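Local coordinates for protein gamma-glutamyl phosphate reductase (Thermotoga maritima, PDB 1O20) that probably catalyses the NADPH-dependent reduction of L-glutamyl 5-phosphate to its semialdehyde, the second step on the path from glutamate toward proline, at residues V198-I212 and S221-E233. Residues are numbered along the deposited sequence; the frame is centred on the assembly and turned at random.
Sequences VLEMIRLREYLSLVI and SFVRDNATVPVLE
Ile202 fits against the last turn of helix 217-226, where its CD1 lies 3.7 Å from Val223 O and its CG2 packs on Val223 CG1. With CG1 set between backbone N and carbonyl carbon (chi1 69°), the longer branch runs on to the Asn226-Ala227 peptide. Val223 is shared: CG2 meets Val198 CG1 at 3.8 Å, while CG1 also reaches Val211 CG2. With an alanine in place of Ile202, a gap is likely to open between the two helix ends, leaving Val223 with fewer apolar neighbours. The backbone oxygen of Ile202 accepts two N-H groups, from Val229 N at 3.1 Å, almost straight, and from Thr228 N, more bent (134°). Val229 fills the loop between Leu204 and Ser209, its CG2 against the Leu204 backbone and its CG1 3.5 Å from Leu210 N, where the strand starts. Beyond it, Val211 N donates to Pro230 O (2.9 Å) and Val211 O accepts from Leu232 N, a single parallel bridge. Strand 210-213, an outermost strand of the parallel sheet, helix 217-226 and extended segment 229-232 thus follow a beta-alpha-beta crossover path, consistent with the Rossmann-like coenzyme domain of aldehyde dehydrogenases. Toward the exposed Arg203, Arg205 and Thr228 the contact is looser. Asn226 O sits over one face of the Arg203 guanidinium, 2.9 Å from NH1 but too poorly angled to bond, and Thr228 CG2 lies at its edge. Arg205 touches Thr228 OG1 through its aliphatic CG, 3.4 Å away, and CD.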
ATOM      1  N   VAL A 198       0.573 -12.160 -16.942  1.00 21.21           N
ATOM      2  CA  VAL A 198       1.059 -11.869 -15.623  1.00 21.56           C
ATOM      3  C   VAL A 198       2.179 -12.836 -15.201  1.00 22.12           C
ATOM      4  O   VAL A 198       3.218 -12.419 -14.704  1.00 21.05           O
ATOM      5  CB  VAL A 198      -0.086 -11.899 -14.625  1.00 21.93           C
ATOM      6  CG1 VAL A 198       0.444 -11.784 -13.195  1.00 22.89           C
ATOM      7  CG2 VAL A 198      -1.127 -10.764 -14.975  1.00 21.57           C
ATOM      8  N   LEU A 199       1.977 -14.131 -15.415  1.00 21.69           N
ATOM      9  CA  LEU A 199       2.993 -15.103 -15.051  1.00 22.03           C
ATOM     10  C   LEU A 199       4.310 -14.847 -15.760  1.00 21.54           C
ATOM     11  O   LEU A 199       5.357 -14.982 -15.147  1.00 21.51           O
ATOM     12  CB  LEU A 199       2.515 -16.544 -15.320  1.00 22.39           C
ATOM     13  CG  LEU A 199       3.507 -17.638 -14.927  1.00 23.67           C
ATOM     14  CD1 LEU A 199       3.811 -17.570 -13.418  1.00 24.11           C
ATOM     15  CD2 LEU A 199       2.962 -19.019 -15.354  1.00 26.74           C
ATOM     16  N   GLU A 200       4.256 -14.473 -17.037  1.00 21.31           N
ATOM     17  CA  GLU A 200       5.447 -14.127 -17.816  1.00 21.86           C
ATOM     18  C   GLU A 200       6.108 -12.822 -17.327  1.00 21.04           C
ATOM     19  O   GLU A 200       7.344 -12.692 -17.278  1.00 21.10           O
ATOM     20  CB  GLU A 200       5.067 -13.936 -19.297  1.00 23.31           C
ATOM     21  CG  GLU A 200       4.497 -15.163 -20.011  1.00 28.20           C
ATOM     22  CD  GLU A 200       5.531 -16.237 -20.230  1.00 34.92           C
ATOM     23  OE1 GLU A 200       6.757 -15.902 -20.239  1.00 38.15           O
ATOM     24  OE2 GLU A 200       5.114 -17.416 -20.407  1.00 40.66           O
HETATM   25  N   MSE A 201       5.272 -11.858 -16.969  1.00 19.68           N
HETATM   26  CA  MSE A 201       5.723 -10.521 -16.642  1.00 20.02           C
HETATM   27  C   MSE A 201       6.563 -10.541 -15.363  1.00 20.06           C
HETATM   28  O   MSE A 201       7.581  -9.883 -15.273  1.00 20.36           O
HETATM   29  CB  MSE A 201       4.516  -9.611 -16.457  1.00 19.46           C
HETATM   30  CG  MSE A 201       4.846  -8.183 -16.374  1.00 22.62           C
HETATM   31 SE   MSE A 201       3.184  -7.103 -16.427  1.00 33.73          SE
HETATM   32  CE  MSE A 201       3.767  -5.624 -15.210  1.00 26.98           C
ATOM     33  N   ILE A 202       6.130 -11.327 -14.394  1.00 20.46           N
ATOM     34  CA  ILE A 202       6.808 -11.406 -13.112  1.00 20.99           C
ATOM     35  C   ILE A 202       8.055 -12.307 -13.121  1.00 20.90           C
ATOM     36  O   ILE A 202       8.655 -12.510 -12.082  1.00 21.22           O
ATOM     37  CB  ILE A 202       5.828 -11.851 -12.013  1.00 20.70           C
ATOM     38  CG1 ILE A 202       5.391 -13.317 -12.201  1.00 21.55           C
ATOM     39  CG2 ILE A 202       4.591 -10.895 -11.967  1.00 21.23           C
ATOM     40  CD1 ILE A 202       4.290 -13.760 -11.253  1.00 21.01           C
ATOM     41  N   ARG A 203       8.399 -12.854 -14.268  1.00 21.45           N
ATOM     42  CA  ARG A 203       9.661 -13.571 -14.468  1.00 22.89           C
ATOM     43  C   ARG A 203      10.688 -12.813 -15.317  1.00 23.12           C
ATOM     44  O   ARG A 203      11.783 -13.340 -15.601  1.00 22.79           O
ATOM     45  CB  ARG A 203       9.383 -14.930 -15.114  1.00 24.12           C
ATOM     46  CG  ARG A 203       8.621 -15.887 -14.232  1.00 27.00           C
ATOM     47  CD  ARG A 203       8.475 -17.262 -14.876  1.00 33.43           C
ATOM     48  NE  ARG A 203       7.438 -18.113 -14.286  1.00 39.60           N
ATOM     49  CZ  ARG A 203       7.472 -18.650 -13.047  1.00 44.12           C
ATOM     50  NH1 ARG A 203       8.473 -18.412 -12.197  1.00 43.14           N
ATOM     51  NH2 ARG A 203       6.477 -19.452 -12.662  1.00 46.49           N
ATOM     52  N   LEU A 204      10.371 -11.574 -15.713  1.00 23.26           N
ATOM     53  CA  LEU A 204      11.227 -10.842 -16.679  1.00 23.33           C
ATOM     54  C   LEU A 204      12.342 -10.082 -15.962  1.00 23.19           C
ATOM     55  O   LEU A 204      12.330  -8.844 -15.857  1.00 20.83           O
ATOM     56  CB  LEU A 204      10.393  -9.871 -17.508  1.00 23.03           C
ATOM     57  CG  LEU A 204       9.560 -10.438 -18.651  1.00 25.41           C
ATOM     58  CD1 LEU A 204       8.824  -9.244 -19.273  1.00 26.10           C
ATOM     59  CD2 LEU A 204      10.415 -11.207 -19.679  1.00 25.32           C
ATOM     60  N   ARG A 205      13.332 -10.837 -15.503  1.00 23.60           N
ATOM     61  CA  ARG A 205      14.381 -10.266 -14.693  1.00 24.44           C
ATOM     62  C   ARG A 205      15.352  -9.412 -15.514  1.00 23.94           C
ATOM     63  O   ARG A 205      16.063  -8.599 -14.942  1.00 25.25           O
ATOM     64  CB  ARG A 205      15.175 -11.388 -14.013  1.00 25.26           C
ATOM     65  CG  ARG A 205      14.454 -12.102 -12.875  1.00 27.83           C
ATOM     66  CD  ARG A 205      15.369 -13.112 -12.150  1.00 30.27           C
ATOM     67  NE  ARG A 205      16.583 -12.430 -11.687  1.00 32.60           N
ATOM     68  CZ  ARG A 205      17.748 -13.018 -11.376  1.00 35.48           C
ATOM     69  NH1 ARG A 205      17.891 -14.326 -11.444  1.00 36.66           N
ATOM     70  NH2 ARG A 205      18.771 -12.275 -10.963  1.00 36.27           N
ATOM     71  N   GLU A 206      15.433  -9.621 -16.823  1.00 22.53           N
ATOM     72  CA  GLU A 206      16.348  -8.820 -17.641  1.00 22.55           C
ATOM     73  C   GLU A 206      15.803  -7.403 -17.880  1.00 21.59           C
ATOM     74  O   GLU A 206      16.548  -6.533 -18.328  1.00 20.93           O
ATOM     75  CB  GLU A 206      16.650  -9.501 -19.004  1.00 22.96           C
ATOM     76  N   TYR A 207      14.514  -7.166 -17.582  1.00 21.01           N
ATOM     77  CA  TYR A 207      13.842  -5.870 -17.873  1.00 20.33           C
ATOM     78  C   TYR A 207      13.233  -5.134 -16.664  1.00 20.25           C
ATOM     79  O   TYR A 207      13.322  -3.915 -16.566  1.00 19.28           O
ATOM     80  CB  TYR A 207      12.764  -6.097 -18.925  1.00 20.58           C
ATOM     81  CG  TYR A 207      13.321  -6.717 -20.166  1.00 21.29           C
ATOM     82  CD1 TYR A 207      14.227  -6.031 -20.936  1.00 24.43           C
ATOM     83  CD2 TYR A 207      12.987  -8.006 -20.547  1.00 24.10           C
ATOM     84  CE1 TYR A 207      14.762  -6.580 -22.059  1.00 25.17           C
ATOM     85  CE2 TYR A 207      13.530  -8.582 -21.702  1.00 24.13           C
ATOM     86  CZ  TYR A 207      14.400  -7.849 -22.447  1.00 26.66           C
ATOM     87  OH  TYR A 207      14.961  -8.340 -23.596  1.00 31.00           O
ATOM     88  N   LEU A 208      12.637  -5.881 -15.732  1.00 19.25           N
ATOM     89  CA  LEU A 208      12.000  -5.293 -14.576  1.00 18.64           C
ATOM     90  C   LEU A 208      12.828  -5.490 -13.315  1.00 18.93           C
ATOM     91  O   LEU A 208      13.354  -6.557 -13.090  1.00 17.58           O
ATOM     92  CB  LEU A 208      10.622  -5.928 -14.383  1.00 18.47           C
ATOM     93  CG  LEU A 208       9.677  -5.836 -15.604  1.00 18.72           C
ATOM     94  CD1 LEU A 208       8.328  -6.515 -15.278  1.00 17.51           C
ATOM     95  CD2 LEU A 208       9.475  -4.378 -15.957  1.00 19.94           C
ATOM     96  N   SER A 209      12.938  -4.442 -12.505  1.00 19.53           N
ATOM     97  CA  SER A 209      13.648  -4.513 -11.247  1.00 19.99           C
ATOM     98  C   SER A 209      12.730  -4.818 -10.058  1.00 20.22           C
ATOM     99  O   SER A 209      13.208  -5.136  -8.970  1.00 18.79           O
ATOM    100  CB  SER A 209      14.391  -3.183 -11.015  1.00 20.81           C
ATOM    101  OG  SER A 209      15.458  -3.059 -11.982  1.00 24.00           O
ATOM    102  N   LEU A 210      11.421  -4.654 -10.253  1.00 19.09           N
ATOM    103  CA  LEU A 210      10.456  -4.748  -9.176  1.00 19.79           C
ATOM    104  C   LEU A 210       9.083  -4.964  -9.776  1.00 19.20           C
ATOM    105  O   LEU A 210       8.766  -4.376 -10.788  1.00 18.56           O
ATOM    106  CB  LEU A 210      10.404  -3.443  -8.388  1.00 20.36           C
ATOM    107  CG  LEU A 210       9.379  -3.305  -7.266  1.00 21.87           C
ATOM    108  CD1 LEU A 210       9.627  -4.383  -6.227  1.00 26.13           C
ATOM    109  CD2 LEU A 210       9.485  -1.953  -6.606  1.00 24.73           C
ATOM    110  N   VAL A 211       8.277  -5.802  -9.157  1.00 19.95           N
ATOM    111  CA  VAL A 211       6.843  -5.827  -9.448  1.00 20.96           C
ATOM    112  C   VAL A 211       6.054  -5.623  -8.172  1.00 21.15           C
ATOM    113  O   VAL A 211       6.489  -6.033  -7.073  1.00 21.62           O
ATOM    114  CB  VAL A 211       6.345  -7.100 -10.176  1.00 21.04           C
ATOM    115  CG1 VAL A 211       6.982  -7.249 -11.516  1.00 21.90           C
ATOM    116  CG2 VAL A 211       6.601  -8.346  -9.360  1.00 24.00           C
ATOM    117  N   ILE A 212       4.923  -4.938  -8.327  1.00 21.07           N
ATOM    118  CA  ILE A 212       4.031  -4.617  -7.241  1.00 22.21           C
ATOM    119  C   ILE A 212       2.617  -4.928  -7.684  1.00 23.10           C
ATOM    120  O   ILE A 212       2.023  -4.182  -8.450  1.00 23.03           O
ATOM    121  CB  ILE A 212       4.094  -3.142  -6.831  1.00 22.24           C
ATOM    122  CG1 ILE A 212       5.552  -2.693  -6.547  1.00 21.68           C
ATOM    123  CG2 ILE A 212       3.224  -2.945  -5.630  1.00 22.89           C
ATOM    124  CD1 ILE A 212       5.686  -1.186  -6.284  1.00 22.30           C
ATOM    125  N   SER A 221      -1.132 -12.920  -3.969  1.00 31.56           N
ATOM    126  CA  SER A 221      -0.603 -14.277  -3.688  1.00 31.79           C
ATOM    127  C   SER A 221       0.028 -14.945  -4.933  1.00 31.73           C
ATOM    128  O   SER A 221       1.134 -15.497  -4.881  1.00 31.55           O
ATOM    129  CB  SER A 221      -1.735 -15.187  -3.188  1.00 32.42           C
ATOM    130  OG  SER A 221      -2.877 -15.080  -4.058  1.00 32.22           O
ATOM    131  N   PHE A 222      -0.693 -14.898  -6.048  1.00 31.20           N
ATOM    132  CA  PHE A 222      -0.225 -15.493  -7.282  1.00 30.83           C
ATOM    133  C   PHE A 222       1.101 -14.879  -7.712  1.00 29.89           C
ATOM    134  O   PHE A 222       2.062 -15.602  -8.030  1.00 29.49           O
ATOM    135  CB  PHE A 222      -1.243 -15.287  -8.399  1.00 31.31           C
ATOM    136  CG  PHE A 222      -0.853 -15.963  -9.698  1.00 32.49           C
ATOM    137  CD1 PHE A 222      -0.942 -17.342  -9.829  1.00 33.68           C
ATOM    138  CD2 PHE A 222      -0.384 -15.212 -10.776  1.00 33.54           C
ATOM    139  CE1 PHE A 222      -0.570 -17.973 -11.029  1.00 35.29           C
ATOM    140  CE2 PHE A 222      -0.019 -15.829 -11.962  1.00 34.25           C
ATOM    141  CZ  PHE A 222      -0.109 -17.214 -12.095  1.00 34.20           C
ATOM    142  N   VAL A 223       1.141 -13.543  -7.711  1.00 29.00           N
ATOM    143  CA  VAL A 223       2.301 -12.810  -8.177  1.00 27.68           C
ATOM    144  C   VAL A 223       3.426 -13.126  -7.195  1.00 27.35           C
ATOM    145  O   VAL A 223       4.540 -13.493  -7.596  1.00 25.94           O
ATOM    146  CB  VAL A 223       2.032 -11.287  -8.283  1.00 27.93           C
ATOM    147  CG1 VAL A 223       3.346 -10.468  -8.225  1.00 27.40           C
ATOM    148  CG2 VAL A 223       1.271 -10.953  -9.560  1.00 27.47           C
ATOM    149  N   ARG A 224       3.143 -13.039  -5.905  1.00 27.24           N
ATOM    150  CA  ARG A 224       4.224 -13.242  -4.943  1.00 27.86           C
ATOM    151  C   ARG A 224       4.754 -14.686  -4.956  1.00 27.97           C
ATOM    152  O   ARG A 224       5.940 -14.879  -4.796  1.00 27.89           O
ATOM    153  CB  ARG A 224       3.875 -12.783  -3.516  1.00 27.81           C
ATOM    154  CG  ARG A 224       5.021 -13.044  -2.469  1.00 26.81           C
ATOM    155  CD  ARG A 224       6.340 -12.336  -2.767  1.00 28.54           C
ATOM    156  NE  ARG A 224       7.386 -12.582  -1.765  1.00 27.97           N
ATOM    157  CZ  ARG A 224       8.197 -13.652  -1.749  1.00 29.03           C
ATOM    158  NH1 ARG A 224       8.120 -14.594  -2.685  1.00 27.55           N
ATOM    159  NH2 ARG A 224       9.096 -13.772  -0.780  1.00 29.60           N
ATOM    160  N   ASP A 225       3.883 -15.667  -5.171  1.00 29.06           N
ATOM    161  CA  ASP A 225       4.255 -17.102  -5.206  1.00 29.56           C
ATOM    162  C   ASP A 225       5.136 -17.491  -6.398  1.00 29.15           C
ATOM    163  O   ASP A 225       5.945 -18.414  -6.310  1.00 29.26           O
ATOM    164  CB  ASP A 225       2.989 -17.970  -5.309  1.00 30.52           C
ATOM    165  CG  ASP A 225       2.130 -17.919  -4.058  1.00 33.34           C
ATOM    166  OD1 ASP A 225       1.050 -18.588  -4.009  1.00 37.21           O
ATOM    167  OD2 ASP A 225       2.469 -17.249  -3.073  1.00 37.17           O
ATOM    168  N   ASN A 226       4.921 -16.818  -7.526  1.00 28.10           N
ATOM    169  CA  ASN A 226       5.500 -17.203  -8.811  1.00 27.17           C
ATOM    170  C   ASN A 226       6.544 -16.218  -9.407  1.00 25.59           C
ATOM    171  O   ASN A 226       7.156 -16.517 -10.415  1.00 25.71           O
ATOM    172  CB  ASN A 226       4.339 -17.383  -9.787  1.00 27.55           C
ATOM    173  CG  ASN A 226       3.454 -18.575  -9.426  1.00 28.00           C
ATOM    174  OD1 ASN A 226       3.820 -19.720  -9.675  1.00 30.83           O
ATOM    175  ND2 ASN A 226       2.304 -18.308  -8.841  1.00 29.67           N
ATOM    176  N   ALA A 227       6.749 -15.068  -8.785  1.00 24.52           N
ATOM    177  CA  ALA A 227       7.683 -14.045  -9.291  1.00 24.68           C
ATOM    178  C   ALA A 227       9.141 -14.471  -9.175  1.00 24.11           C
ATOM    179  O   ALA A 227       9.506 -15.001  -8.148  1.00 24.96           O
ATOM    180  CB  ALA A 227       7.521 -12.775  -8.526  1.00 24.60           C
ATOM    181  N   THR A 228       9.956 -14.253 -10.216  1.00 23.03           N
ATOM    182  CA  THR A 228      11.408 -14.211 -10.045  1.00 22.40           C
ATOM    183  C   THR A 228      11.961 -12.782  -9.924  1.00 22.25           C
ATOM    184  O   THR A 228      13.059 -12.591  -9.407  1.00 22.66           O
ATOM    185  CB  THR A 228      12.181 -15.020 -11.126  1.00 22.71           C
ATOM    186  OG1 THR A 228      12.053 -14.445 -12.433  1.00 21.42           O
ATOM    187  CG2 THR A 228      11.600 -16.464 -11.250  1.00 23.08           C
ATOM    188  N   VAL A 229      11.198 -11.794 -10.373  1.00 21.24           N
ATOM    189  CA  VAL A 229      11.533 -10.386 -10.196  1.00 21.40           C
ATOM    190  C   VAL A 229      11.208 -10.061  -8.746  1.00 21.90           C
ATOM    191  O   VAL A 229      10.205 -10.551  -8.251  1.00 23.78           O
ATOM    192  CB  VAL A 229      10.684  -9.501 -11.143  1.00 21.46           C
ATOM    193  CG1 VAL A 229      10.874  -8.025 -10.849  1.00 20.43           C
ATOM    194  CG2 VAL A 229      11.023  -9.810 -12.615  1.00 20.74           C
ATOM    195  N   PRO A 230      12.021  -9.260  -8.061  1.00 22.14           N
ATOM    196  CA  PRO A 230      11.690  -8.835  -6.687  1.00 22.29           C
ATOM    197  C   PRO A 230      10.247  -8.271  -6.551  1.00 22.25           C
ATOM    198  O   PRO A 230       9.773  -7.557  -7.461  1.00 23.16           O
ATOM    199  CB  PRO A 230      12.721  -7.747  -6.399  1.00 22.21           C
ATOM    200  CG  PRO A 230      13.933  -8.075  -7.305  1.00 23.89           C
ATOM    201  CD  PRO A 230      13.339  -8.767  -8.500  1.00 21.87           C
ATOM    202  N   VAL A 231       9.584  -8.575  -5.446  1.00 21.28           N
ATOM    203  CA  VAL A 231       8.219  -8.161  -5.224  1.00 21.54           C
ATOM    204  C   VAL A 231       8.129  -7.349  -3.970  1.00 22.02           C
ATOM    205  O   VAL A 231       8.832  -7.663  -3.009  1.00 22.90           O
ATOM    206  CB  VAL A 231       7.281  -9.373  -5.066  1.00 20.46           C
ATOM    207  CG1 VAL A 231       5.833  -8.940  -4.830  1.00 20.27           C
ATOM    208  CG2 VAL A 231       7.353 -10.205  -6.277  1.00 22.83           C
ATOM    209  N   LEU A 232       7.279  -6.314  -3.977  1.00 22.01           N
ATOM    210  CA  LEU A 232       6.788  -5.710  -2.734  1.00 23.04           C
ATOM    211  C   LEU A 232       5.344  -6.153  -2.556  1.00 23.39           C
ATOM    212  O   LEU A 232       4.464  -5.793  -3.334  1.00 24.09           O
ATOM    213  CB  LEU A 232       6.894  -4.177  -2.735  1.00 23.89           C
ATOM    214  CG  LEU A 232       8.294  -3.626  -2.513  1.00 22.91           C
ATOM    215  CD1 LEU A 232       8.269  -2.127  -2.700  1.00 24.19           C
ATOM    216  CD2 LEU A 232       8.796  -3.991  -1.127  1.00 24.00           C
ATOM    217  N   GLU A 233       5.137  -6.978  -1.543  1.00 24.24           N
ATOM    218  CA  GLU A 233       3.847  -7.563  -1.207  1.00 24.71           C
ATOM    219  C   GLU A 233       3.049  -6.696  -0.207  1.00 25.02           C
ATOM    220  O   GLU A 233       3.429  -6.557   0.985  1.00 23.09           O
ATOM    221  CB  GLU A 233       4.103  -8.939  -0.602  1.00 25.14           C
ATOM    222  CG  GLU A 233       2.860  -9.682  -0.180  1.00 26.46           C
ATOM    223  CD  GLU A 233       3.158 -11.130   0.158  1.00 29.72           C
ATOM    224  OE1 GLU A 233       4.323 -11.474   0.513  1.00 27.54           O
ATOM    225  OE2 GLU A 233       2.222 -11.939   0.038  1.00 31.06           O
TER